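Local atomic coordinates of structural PPIase-like protein L605 (PDB entry 2OSE), a protein that is a homotrimeric member of the cyclophilin family found in the Mimivirus particle, and may act as a peptidyl-prolyl cis-trans isomerase that binds cyclosporin A. Residues A[29-40]-A[169-180]; A[47-57]-A[73-81]. All blocks are in the same frame, centred on the assembly; numbering follows the deposited sequence.

Both contacts belong to the cyclophilin barrel, a curled antiparallel sheet with helices packed against it. Contact 1 pairs strand 26-35 with strand 168-175 in the barrel wall; contact 2 fastens the loop 73-81 to the C-terminal end of helix 41-52, which follows the first of those strands in the chain. Their centres lie about 16 Å apart, and they meet through Leu-35, whose CD2 is 3.6 Å from CD2 of Phe-47 and whose CD1 is 3.9 Å from CG2 of Val-48. One leucine thus ties the end of the strand to the helix that carries contact 2. No neighbouring subunit of the trimer touches either contact.

Contact 1. Residues A[29-40]-A[169-180]; sequences GRLQIKLFRDAF and VIGQVYGGLDVL
Tyr-174 lays its ring against strand 29-35, with Gln-32 CB over one face, 3.8 Å from the ring centroid, and the backbone N of Lys-34 at the ring edge. Its first torsion (chi1 64°) sets CG between the backbone N and the carbonyl carbon, which turns the ring back over the partner strand. Just beyond the end of strand 29-35, Phe-36 takes CA of Gly-171 over its ring, 3.8 Å from the centroid, while the amide nitrogen NE2 of Gln-172 meets the ring edge. Glycine suits position 171 because a CB there would run into Lys-34 O.

Backbone hydrogen bonds join the antiparallel strands. Lys-34 and Gln-172 exchange a pair, each 2.9 Å from N to O, and Phe-36 N reaches Ile-170 O. At Gln-32 the register slips in a classic beta bulge: its O takes Tyr-174 N at 2.8 Å and, weakly, Gly-175 N, while its own N donates to Gly-175 O. Waters link Gln-32 OE1, whose NE2 bonds Tyr-206 OH, to Tyr-174 O and, weakly at Lys-34 NZ, Gln-172 NE2 to the lysine.

Ile-33, Val-173 and Leu-35 share the apolar face. Leu-35 CD2 also lies 3.9 Å from Ile-170 CD1, the two chains side by side; separately, Leu-31 CD2 meets Leu-180 CD2 at 3.8 Å.

Strand 16-23 flanks strand 26-35 and strand 128-135 flanks strand 168-175; Leu-35 and Ile-170 pack on Val-44 of helix 41-52, and helix 177-186 begins beside Gly-29 and Leu-31.

Contact 2. Residues A[47-57]-A[73-81]; sequences FVQLTNGKTYR and NRTYEGCKF
Tyr-76 brings its ring face against Leu-50 CB because its CG stands anti to its carbonyl carbon (chi1 -84°), while Phe-47, with CG opposite the backbone N (chi1 -171°), sends its ring out from the helix to the same place. Leu-50 CB sits over the tyrosine face, 4.0 Å from the ring centroid, and Leu-50 CD1 touches the CZ and OH end. The two aromatic rings meet obliquely, their planes 47° apart, with Tyr-76 CE2 over the face of Phe-47, 3.6 Å from CD1. A long flat side chain serves well at 76: the ring packs against Leu-50 and Phe-47 while its hydroxyl hydrogen-bonds Ser-145 O.

Two backbone bonds hold the chains together. Tyr-76 N donates to Leu-50 O at 3.2 Å, approaching from above the carbonyl plane, and Arg-74 N donates to Thr-55 O at 2.8 Å, nearly straight at its hydrogen. Between them, Gly-53 CA comes within 3.2 Å of Arg-74 O. Gly-53, just after helix 41-52, has positive phi, a conformation easiest for glycine, and lets the chain turn to run beside 73-75. In this cyclophilin the chain leaving helix 41-52 comes back at 73-76 to pack against the end of that helix, then leads into strand 83-85. Thr-75 OG1 accepts from Glu-77 N in an ST turn, and a type II turn from Tyr-76 to Cys-79 follows.

Leu-50 CD2 packs on Arg-74 CB at 3.6 Å, and from there the extended chain carries the guanidinium to Tyr-56 O, which lies over one of its faces. NH2 of Arg-74 makes a salt bridge to Asp-109, NH1 hydrogen-bonds Asn-2 OD1, and NE hydrogen-bonds Tyr-96 OH.

Contact 1. Residues A[29-40]-A[169-180]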
loop_
_atom_site.group_PDB
_atom_site.type_symbol
_atom_site.label_atom_id
_atom_site.label_comp_id
_atom_site.label_asym_id
_atom_site.label_seq_id
_atom_site.Cartn_x
_atom_site.Cartn_y
_atom_site.Cartn_z
ATOM N N GLY A 29 -10.070 -18.589 -15.500
ATOM C CA GLY A 29 -11.426 -19.082 -15.372
ATOM C C GLY A 29 -12.395 -17.979 -15.702
ATOM O O GLY A 29 -11.977 -16.840 -15.906
ATOM N N ARG A 30 -13.671 -18.333 -15.800
ATOM C CA ARG A 30 -14.735 -17.357 -16.101
ATOM C C ARG A 30 -15.817 -17.330 -15.012
ATOM O O ARG A 30 -16.297 -18.372 -14.588
ATOM C CB ARG A 30 -15.365 -17.668 -17.474
ATOM C CG ARG A 30 -16.539 -16.791 -17.889
ATOM C CD ARG A 30 -16.854 -16.969 -19.359
ATOM N NE ARG A 30 -15.872 -16.258 -20.193
ATOM C CZ ARG A 30 -16.109 -15.799 -21.429
ATOM N NH1 ARG A 30 -17.291 -15.970 -22.011
ATOM N NH2 ARG A 30 -15.160 -15.166 -22.101
ATOM N N LEU A 31 -16.195 -16.128 -14.568
ATOM C CA LEU A 31 -17.339 -15.971 -13.664
ATOM C C LEU A 31 -18.581 -15.675 -14.475
ATOM O O LEU A 31 -18.512 -14.939 -15.441
ATOM C CB LEU A 31 -17.083 -14.827 -12.673
ATOM C CG LEU A 31 -15.828 -14.916 -11.795
ATOM C CD1 LEU A 31 -15.786 -13.630 -10.903
ATOM C CD2 LEU A 31 -15.788 -16.183 -10.939
ATOM N N GLN A 32 -19.696 -16.292 -14.107
ATOM C CA GLN A 32 -20.991 -16.062 -14.719
ATOM C C GLN A 32 -21.866 -15.575 -13.600
ATOM O O GLN A 32 -21.967 -16.221 -12.566
ATOM C CB GLN A 32 -21.539 -17.385 -15.239
ATOM C CG GLN A 32 -20.754 -17.975 -16.465
ATOM C CD GLN A 32 -21.354 -19.289 -16.863
ATOM O OE1 GLN A 32 -21.259 -20.250 -16.113
ATOM N NE2 GLN A 32 -22.004 -19.343 -18.023
ATOM N N ILE A 33 -22.479 -14.418 -13.795
ATOM C CA ILE A 33 -23.140 -13.726 -12.694
ATOM C C ILE A 33 -24.566 -13.379 -13.094
ATOM O O ILE A 33 -24.791 -12.822 -14.170
ATOM C CB ILE A 33 -22.367 -12.413 -12.342
ATOM C CG1 ILE A 33 -20.966 -12.722 -11.787
ATOM C CG2 ILE A 33 -23.139 -11.548 -11.298
ATOM C CD1 ILE A 33 -20.014 -11.530 -11.859
ATOM N N LYS A 34 -25.520 -13.736 -12.238
ATOM C CA LYS A 34 -26.901 -13.318 -12.413
ATOM C C LYS A 34 -27.214 -12.126 -11.491
ATOM O O LYS A 34 -27.000 -12.216 -10.299
ATOM C CB LYS A 34 -27.829 -14.477 -12.029
ATOM C CG LYS A 34 -29.310 -14.167 -12.265
ATOM C CD LYS A 34 -30.177 -15.429 -11.967
ATOM C CE LYS A 34 -30.775 -15.509 -10.600
ATOM N NZ LYS A 34 -32.100 -16.263 -10.621
ATOM N N LEU A 35 -27.747 -11.048 -12.058
ATOM C CA LEU A 35 -28.021 -9.836 -11.303
ATOM C C LEU A 35 -29.497 -9.742 -10.923
ATOM O O LEU A 35 -30.369 -10.376 -11.553
ATOM C CB LEU A 35 -27.575 -8.589 -12.085
ATOM C CG LEU A 35 -26.038 -8.628 -12.200
ATOM C CD1 LEU A 35 -25.652 -8.898 -13.657
ATOM C CD2 LEU A 35 -25.421 -7.389 -11.732
ATOM N N PHE A 36 -29.764 -8.969 -9.876
ATOM C CA PHE A 36 -31.121 -8.836 -9.341
ATOM C C PHE A 36 -31.467 -7.365 -9.537
ATOM O O PHE A 36 -31.178 -6.552 -8.678
ATOM C CB PHE A 36 -31.212 -9.211 -7.854
ATOM C CG PHE A 36 -30.440 -10.476 -7.444
ATOM C CD1 PHE A 36 -30.556 -11.676 -8.159
ATOM C CD2 PHE A 36 -29.636 -10.461 -6.317
ATOM C CE1 PHE A 36 -29.862 -12.812 -7.757
ATOM C CE2 PHE A 36 -28.955 -11.579 -5.899
ATOM C CZ PHE A 36 -29.052 -12.761 -6.623
ATOM N N ARG A 37 -32.022 -7.016 -10.692
ATOM C CA ARG A 37 -32.262 -5.613 -11.012
ATOM C C ARG A 37 -33.177 -4.991 -9.958
ATOM O O ARG A 37 -32.999 -3.814 -9.661
ATOM C CB ARG A 37 -32.850 -5.443 -12.413
ATOM C CG ARG A 37 -32.820 -4.004 -12.941
ATOM C CD ARG A 37 -33.706 -3.863 -14.186
ATOM N NE ARG A 37 -33.510 -2.569 -14.839
ATOM C CZ ARG A 37 -34.304 -1.508 -14.671
ATOM N NH1 ARG A 37 -35.341 -1.591 -13.863
ATOM N NH2 ARG A 37 -34.045 -0.359 -15.295
ATOM N N ASP A 38 -34.097 -5.789 -9.372
ATOM C CA ASP A 38 -35.004 -5.330 -8.272
ATOM C C ASP A 38 -34.322 -5.011 -6.931
ATOM O O ASP A 38 -34.963 -4.548 -5.987
ATOM C CB ASP A 38 -36.224 -6.265 -8.028
ATOM C CG ASP A 38 -35.856 -7.686 -7.544
ATOM O OD1 ASP A 38 -34.895 -7.921 -6.770
ATOM O OD2 ASP A 38 -36.612 -8.616 -7.917
ATOM N N ALA A 39 -33.029 -5.268 -6.844
ATOM C CA ALA A 39 -32.278 -4.924 -5.656
ATOM C C ALA A 39 -31.925 -3.435 -5.686
ATOM O O ALA A 39 -31.896 -2.782 -4.641
ATOM C CB ALA A 39 -30.998 -5.788 -5.571
ATOM N N PHE A 40 -31.648 -2.913 -6.878
ATOM C CA PHE A 40 -30.969 -1.633 -7.049
ATOM C C PHE A 40 -30.893 -1.335 -8.523
ATOM O O PHE A 40 -29.823 -1.520 -9.137
ATOM C CB PHE A 40 -29.522 -1.745 -6.496
ATOM C CG PHE A 40 -28.777 -0.445 -6.370
ATOM C CD1 PHE A 40 -29.306 0.764 -6.841
ATOM C CD2 PHE A 40 -27.487 -0.444 -5.775
ATOM C CE1 PHE A 40 -28.586 1.954 -6.728
ATOM C CE2 PHE A 40 -26.759 0.738 -5.649
ATOM C CZ PHE A 40 -27.304 1.948 -6.115
ATOM N N VAL A 169 -25.906 -6.108 -1.903
ATOM C CA VAL A 169 -25.929 -7.269 -2.789
ATOM C C VAL A 169 -26.853 -7.037 -3.995
ATOM O O VAL A 169 -28.051 -6.739 -3.833
ATOM C CB VAL A 169 -26.360 -8.532 -2.027
ATOM C CG1 VAL A 169 -26.480 -9.786 -2.968
ATOM C CG2 VAL A 169 -25.398 -8.811 -0.918
ATOM N N ILE A 170 -26.286 -7.189 -5.184
ATOM C CA ILE A 170 -26.992 -6.983 -6.453
ATOM C C ILE A 170 -26.942 -8.215 -7.388
ATOM O O ILE A 170 -27.475 -8.150 -8.497
ATOM C CB ILE A 170 -26.461 -5.751 -7.237
ATOM C CG1 ILE A 170 -24.956 -5.867 -7.538
ATOM C CG2 ILE A 170 -26.765 -4.388 -6.493
ATOM C CD1 ILE A 170 -24.590 -5.056 -8.742
ATOM N N GLY A 171 -26.338 -9.328 -6.937
ATOM C CA GLY A 171 -26.192 -10.480 -7.811
ATOM C C GLY A 171 -25.526 -11.657 -7.154
ATOM O O GLY A 171 -25.089 -11.562 -6.002
ATOM N N GLN A 172 -25.420 -12.770 -7.900
ATOM C CA GLN A 172 -24.745 -13.995 -7.425
ATOM C C GLN A 172 -23.998 -14.615 -8.602
ATOM O O GLN A 172 -24.451 -14.540 -9.716
ATOM C CB GLN A 172 -25.761 -15.033 -6.928
ATOM C CG GLN A 172 -26.709 -15.510 -8.056
ATOM C CD GLN A 172 -27.689 -16.592 -7.616
ATOM O OE1 GLN A 172 -27.299 -17.744 -7.346
ATOM N NE2 GLN A 172 -28.974 -16.234 -7.558
ATOM N N VAL A 173 -22.914 -15.309 -8.307
ATOM C CA VAL A 173 -22.165 -16.102 -9.258
ATOM C C VAL A 173 -22.911 -17.413 -9.449
ATOM O O VAL A 173 -23.140 -18.117 -8.475
ATOM C CB VAL A 173 -20.715 -16.368 -8.726
ATOM C CG1 VAL A 173 -19.957 -17.325 -9.665
ATOM C CG2 VAL A 173 -19.929 -15.033 -8.587
ATOM N N TYR A 174 -23.313 -17.739 -10.675
ATOM C CA TYR A 174 -23.988 -19.049 -10.900
ATOM C C TYR A 174 -23.092 -20.056 -11.670
ATOM O O TYR A 174 -23.501 -21.204 -11.918
ATOM C CB TYR A 174 -25.363 -18.864 -11.583
ATOM C CG TYR A 174 -25.284 -18.272 -12.991
ATOM C CD1 TYR A 174 -25.165 -19.091 -14.101
ATOM C CD2 TYR A 174 -25.274 -16.878 -13.194
ATOM C CE1 TYR A 174 -25.060 -18.544 -15.392
ATOM C CE2 TYR A 174 -25.189 -16.336 -14.466
ATOM C CZ TYR A 174 -25.084 -17.184 -15.558
ATOM O OH TYR A 174 -24.984 -16.654 -16.816
ATOM N N GLY A 175 -21.889 -19.616 -12.022
ATOM C CA GLY A 175 -20.892 -20.432 -12.691
ATOM C C GLY A 175 -19.525 -19.839 -12.390
ATOM O O GLY A 175 -19.363 -18.617 -12.462
ATOM N N GLY A 176 -18.551 -20.677 -12.008
ATOM C CA GLY A 176 -17.202 -20.163 -11.710
ATOM C C GLY A 176 -16.864 -19.949 -10.246
ATOM O O GLY A 176 -15.891 -19.287 -9.935
ATOM N N LEU A 177 -17.646 -20.513 -9.330
ATOM C CA LEU A 177 -17.258 -20.538 -7.927
ATOM C C LEU A 177 -15.917 -21.228 -7.730
ATOM O O LEU A 177 -15.156 -20.852 -6.821
ATOM C CB LEU A 177 -18.304 -21.246 -7.051
ATOM C CG LEU A 177 -19.690 -20.597 -6.998
ATOM C CD1 LEU A 177 -20.563 -21.473 -6.160
ATOM C CD2 LEU A 177 -19.522 -19.235 -6.333
ATOM N N ASP A 178 -15.634 -22.243 -8.542
ATOM C CA ASP A 178 -14.298 -22.882 -8.546
ATOM C C ASP A 178 -13.161 -21.950 -8.935
ATOM O O ASP A 178 -12.002 -22.213 -8.612
ATOM C CB ASP A 178 -14.237 -24.171 -9.408
ATOM C CG ASP A 178 -15.030 -24.077 -10.738
ATOM O OD1 ASP A 178 -15.624 -23.031 -11.049
ATOM O OD2 ASP A 178 -15.091 -25.102 -11.464
ATOM N N VAL A 179 -13.494 -20.876 -9.653
ATOM C CA VAL A 179 -12.503 -19.848 -10.039
ATOM C C VAL A 179 -12.228 -18.974 -8.817
ATOM O O VAL A 179 -11.074 -18.640 -8.505
ATOM C CB VAL A 179 -13.012 -19.022 -11.247
ATOM C CG1 VAL A 179 -11.984 -17.954 -11.657
ATOM C CG2 VAL A 179 -13.307 -19.963 -12.384
ATOM N N LEU A 180 -13.286 -18.634 -8.097
ATOM C CA LEU A 180 -13.146 -17.985 -6.793
ATOM C C LEU A 180 -12.273 -18.789 -5.827
ATOM O O LEU A 180 -11.469 -18.219 -5.126
ATOM C CB LEU A 180 -14.508 -17.689 -6.142
ATOM C CG LEU A 180 -15.452 -16.742 -6.908
ATOM C CD1 LEU A 180 -16.700 -16.471 -6.064
ATOM C CD2 LEU A 180 -14.791 -15.412 -7.331
HETATM O O HOH W 1 -23.267 -22.296 -14.904
HETATM O O HOH W 2 -31.160 -17.963 -8.032
#

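Contact 2. Residues A[47-57]-A[73-81]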
loop_
_atom_site.group_PDB
_atom_site.type_symbol
_atom_site.label_atom_id
_atom_site.label_comp_id
_atom_site.label_asym_id
_atom_site.label_seq_id
_atom_site.Cartn_x
_atom_site.Cartn_y
_atom_site.Cartn_z
ATOM N N PHE A 47 -23.614 -1.619 -13.675
ATOM C CA PHE A 47 -22.797 -2.837 -13.736
ATOM C C PHE A 47 -22.935 -3.526 -15.091
ATOM O O PHE A 47 -21.935 -3.785 -15.763
ATOM C CB PHE A 47 -23.140 -3.808 -12.604
ATOM C CG PHE A 47 -22.180 -4.979 -12.508
ATOM C CD1 PHE A 47 -21.034 -4.894 -11.709
ATOM C CD2 PHE A 47 -22.419 -6.166 -13.222
ATOM C CE1 PHE A 47 -20.124 -5.957 -11.629
ATOM C CE2 PHE A 47 -21.511 -7.246 -13.149
ATOM C CZ PHE A 47 -20.374 -7.147 -12.343
ATOM N N VAL A 48 -24.173 -3.814 -15.500
ATOM C CA VAL A 48 -24.394 -4.466 -16.799
ATOM C C VAL A 48 -23.852 -3.670 -18.000
ATOM O O VAL A 48 -23.245 -4.251 -18.904
ATOM C CB VAL A 48 -25.900 -4.872 -17.016
ATOM C CG1 VAL A 48 -26.096 -5.512 -18.366
ATOM C CG2 VAL A 48 -26.378 -5.828 -15.961
ATOM N N GLN A 49 -24.047 -2.342 -18.033
ATOM C CA GLN A 49 -23.559 -1.602 -19.207
ATOM C C GLN A 49 -22.057 -1.494 -19.252
ATOM O O GLN A 49 -21.474 -1.351 -20.320
ATOM C CB GLN A 49 -24.199 -0.213 -19.325
ATOM C CG GLN A 49 -25.707 -0.237 -19.396
ATOM C CD GLN A 49 -26.255 -1.168 -20.474
ATOM O OE1 GLN A 49 -25.657 -1.347 -21.539
ATOM N NE2 GLN A 49 -27.418 -1.748 -20.203
ATOM N N LEU A 50 -21.415 -1.561 -18.088
ATOM C CA LEU A 50 -19.944 -1.554 -18.053
ATOM C C LEU A 50 -19.393 -2.898 -18.496
ATOM O O LEU A 50 -18.283 -3.008 -18.993
ATOM C CB LEU A 50 -19.457 -1.238 -16.652
ATOM C CG LEU A 50 -19.549 0.258 -16.292
ATOM C CD1 LEU A 50 -19.038 0.433 -14.883
ATOM C CD2 LEU A 50 -18.705 1.069 -17.259
ATOM N N THR A 51 -20.188 -3.928 -18.274
ATOM C CA THR A 51 -19.851 -5.246 -18.717
ATOM C C THR A 51 -19.942 -5.309 -20.242
ATOM O O THR A 51 -19.070 -5.864 -20.900
ATOM C CB THR A 51 -20.812 -6.189 -18.012
ATOM O OG1 THR A 51 -20.185 -6.662 -16.818
ATOM C CG2 THR A 51 -21.237 -7.269 -18.887
ATOM N N ASN A 52 -20.966 -4.676 -20.807
ATOM C CA ASN A 52 -21.054 -4.530 -22.264
ATOM C C ASN A 52 -19.984 -3.677 -22.938
ATOM O O ASN A 52 -19.624 -3.952 -24.090
ATOM C CB ASN A 52 -22.447 -4.092 -22.705
ATOM C CG ASN A 52 -23.160 -5.200 -23.439
ATOM O OD1 ASN A 52 -23.387 -6.274 -22.882
ATOM N ND2 ASN A 52 -23.447 -4.980 -24.719
ATOM N N GLY A 53 -19.477 -2.669 -22.226
ATOM C CA GLY A 53 -18.313 -1.900 -22.680
ATOM C C GLY A 53 -18.464 -0.992 -23.898
ATOM O O GLY A 53 -17.453 -0.624 -24.511
ATOM N N LYS A 54 -19.706 -0.621 -24.235
ATOM C CA LYS A 54 -20.027 0.153 -25.467
ATOM C C LYS A 54 -20.189 1.652 -25.196
ATOM O O LYS A 54 -20.087 2.491 -26.102
ATOM C CB LYS A 54 -21.303 -0.386 -26.152
ATOM C CG LYS A 54 -21.379 -1.921 -26.283
ATOM C CD LYS A 54 -20.705 -2.462 -27.535
ATOM C CE LYS A 54 -21.752 -2.966 -28.514
ATOM N NZ LYS A 54 -21.288 -4.174 -29.279
ATOM N N THR A 55 -20.465 1.966 -23.937
ATOM C CA THR A 55 -20.517 3.324 -23.431
ATOM C C THR A 55 -19.134 4.000 -23.579
ATOM O O THR A 55 -18.105 3.326 -23.512
ATOM C CB THR A 55 -21.086 3.275 -21.994
ATOM O OG1 THR A 55 -22.510 3.414 -22.053
ATOM C CG2 THR A 55 -20.519 4.316 -21.104
ATOM N N TYR A 56 -19.122 5.319 -23.805
ATOM C CA TYR A 56 -17.929 6.021 -24.317
ATOM C C TYR A 56 -17.554 7.288 -23.524
ATOM O O TYR A 56 -18.418 7.954 -22.943
ATOM C CB TYR A 56 -18.123 6.342 -25.825
ATOM C CG TYR A 56 -18.829 7.666 -26.110
ATOM C CD1 TYR A 56 -18.256 8.629 -26.954
ATOM C CD2 TYR A 56 -20.059 7.975 -25.502
ATOM C CE1 TYR A 56 -18.905 9.860 -27.190
ATOM C CE2 TYR A 56 -20.709 9.194 -25.728
ATOM C CZ TYR A 56 -20.129 10.128 -26.566
ATOM O OH TYR A 56 -20.786 11.319 -26.768
ATOM N N ARG A 57 -16.256 7.597 -23.496
ATOM C CA ARG A 57 -15.735 8.895 -23.014
ATOM C C ARG A 57 -14.770 9.523 -24.036
ATOM O O ARG A 57 -13.938 8.832 -24.649
ATOM C CB ARG A 57 -15.037 8.764 -21.652
ATOM C CG ARG A 57 -15.920 9.067 -20.457
ATOM C CD ARG A 57 -15.117 9.024 -19.172
ATOM N NE ARG A 57 -14.754 10.349 -18.661
ATOM C CZ ARG A 57 -13.879 10.579 -17.677
ATOM N NH1 ARG A 57 -13.239 9.581 -17.077
ATOM N NH2 ARG A 57 -13.625 11.828 -17.297
ATOM N N ASN A 73 -13.824 4.509 -24.152
ATOM C CA ASN A 73 -14.817 3.449 -23.893
ATOM C C ASN A 73 -14.796 2.918 -22.442
ATOM O O ASN A 73 -13.741 2.631 -21.878
ATOM C CB ASN A 73 -14.681 2.302 -24.924
ATOM C CG ASN A 73 -15.265 2.665 -26.326
ATOM O OD1 ASN A 73 -15.667 1.781 -27.091
ATOM N ND2 ASN A 73 -15.309 3.967 -26.649
ATOM N N ARG A 74 -15.969 2.837 -21.830
ATOM C CA ARG A 74 -16.099 2.437 -20.425
ATOM C C ARG A 74 -16.362 0.921 -20.332
ATOM O O ARG A 74 -17.450 0.469 -20.687
ATOM C CB ARG A 74 -17.265 3.172 -19.762
ATOM C CG ARG A 74 -17.144 4.691 -19.607
ATOM C CD ARG A 74 -18.228 5.195 -18.656
ATOM N NE ARG A 74 -18.342 6.659 -18.611
ATOM C CZ ARG A 74 -19.230 7.376 -19.304
ATOM N NH1 ARG A 74 -20.097 6.774 -20.115
ATOM N NH2 ARG A 74 -19.247 8.712 -19.203
ATOM N N THR A 75 -15.356 0.159 -19.887
ATOM C CA THR A 75 -15.476 -1.296 -19.698
ATOM C C THR A 75 -14.788 -1.782 -18.416
ATOM O O THR A 75 -13.880 -1.134 -17.898
ATOM C CB THR A 75 -14.959 -2.085 -20.936
ATOM O OG1 THR A 75 -15.060 -3.485 -20.693
ATOM C CG2 THR A 75 -13.505 -1.757 -21.243
ATOM N N TYR A 76 -15.239 -2.926 -17.902
ATOM C CA TYR A 76 -14.576 -3.581 -16.796
ATOM C C TYR A 76 -13.359 -4.333 -17.311
ATOM O O TYR A 76 -12.504 -4.683 -16.544
ATOM C CB TYR A 76 -15.543 -4.562 -16.107
ATOM C CG TYR A 76 -16.448 -3.943 -15.081
ATOM C CD1 TYR A 76 -15.925 -3.114 -14.067
ATOM C CD2 TYR A 76 -17.820 -4.197 -15.085
ATOM C CE1 TYR A 76 -16.755 -2.556 -13.103
ATOM C CE2 TYR A 76 -18.656 -3.641 -14.136
ATOM C CZ TYR A 76 -18.112 -2.818 -13.132
ATOM O OH TYR A 76 -18.919 -2.274 -12.148
ATOM N N GLU A 77 -13.292 -4.581 -18.621
ATOM C CA GLU A 77 -12.198 -5.317 -19.240
ATOM C C GLU A 77 -10.885 -4.582 -18.957
ATOM O O GLU A 77 -10.755 -3.402 -19.251
ATOM C CB GLU A 77 -12.420 -5.535 -20.741
ATOM C CG GLU A 77 -11.205 -6.256 -21.415
ATOM C CD GLU A 77 -11.429 -6.703 -22.862
ATOM O OE1 GLU A 77 -12.455 -6.368 -23.488
ATOM O OE2 GLU A 77 -10.555 -7.439 -23.371
ATOM N N GLY A 78 -9.955 -5.278 -18.303
ATOM C CA GLY A 78 -8.653 -4.717 -17.983
ATOM C C GLY A 78 -8.530 -4.244 -16.553
ATOM O O GLY A 78 -7.419 -4.072 -16.051
ATOM N N CYS A 79 -9.664 -4.034 -15.882
ATOM C CA CYS A 79 -9.661 -3.670 -14.456
ATOM C C CYS A 79 -8.933 -4.682 -13.594
ATOM O O CYS A 79 -9.098 -5.906 -13.773
ATOM C CB CYS A 79 -11.082 -3.546 -13.927
ATOM S SG CYS A 79 -11.898 -2.100 -14.494
ATOM N N LYS A 80 -8.144 -4.174 -12.650
ATOM C CA LYS A 80 -7.460 -5.021 -11.674
ATOM C C LYS A 80 -8.356 -5.259 -10.466
ATOM O O LYS A 80 -9.223 -4.438 -10.149
ATOM C CB LYS A 80 -6.144 -4.381 -11.207
ATOM C CG LYS A 80 -5.188 -4.005 -12.360
ATOM C CD LYS A 80 -3.830 -3.511 -11.829
ATOM C CE LYS A 80 -2.884 -3.159 -13.007
ATOM N NZ LYS A 80 -1.675 -2.423 -12.468
ATOM N N PHE A 81 -8.151 -6.390 -9.797
ATOM C CA PHE A 81 -8.771 -6.611 -8.506
ATOM C C PHE A 81 -7.854 -5.945 -7.504
ATOM O O PHE A 81 -6.744 -6.427 -7.268
ATOM C CB PHE A 81 -9.006 -8.107 -8.243
ATOM C CG PHE A 81 -10.148 -8.659 -9.056
ATOM C CD1 PHE A 81 -11.468 -8.558 -8.584
ATOM C CD2 PHE A 81 -9.924 -9.181 -10.314
ATOM C CE1 PHE A 81 -12.546 -9.013 -9.368
ATOM C CE2 PHE A 81 -10.986 -9.657 -11.100
ATOM C CZ PHE A 81 -12.297 -9.573 -10.618
#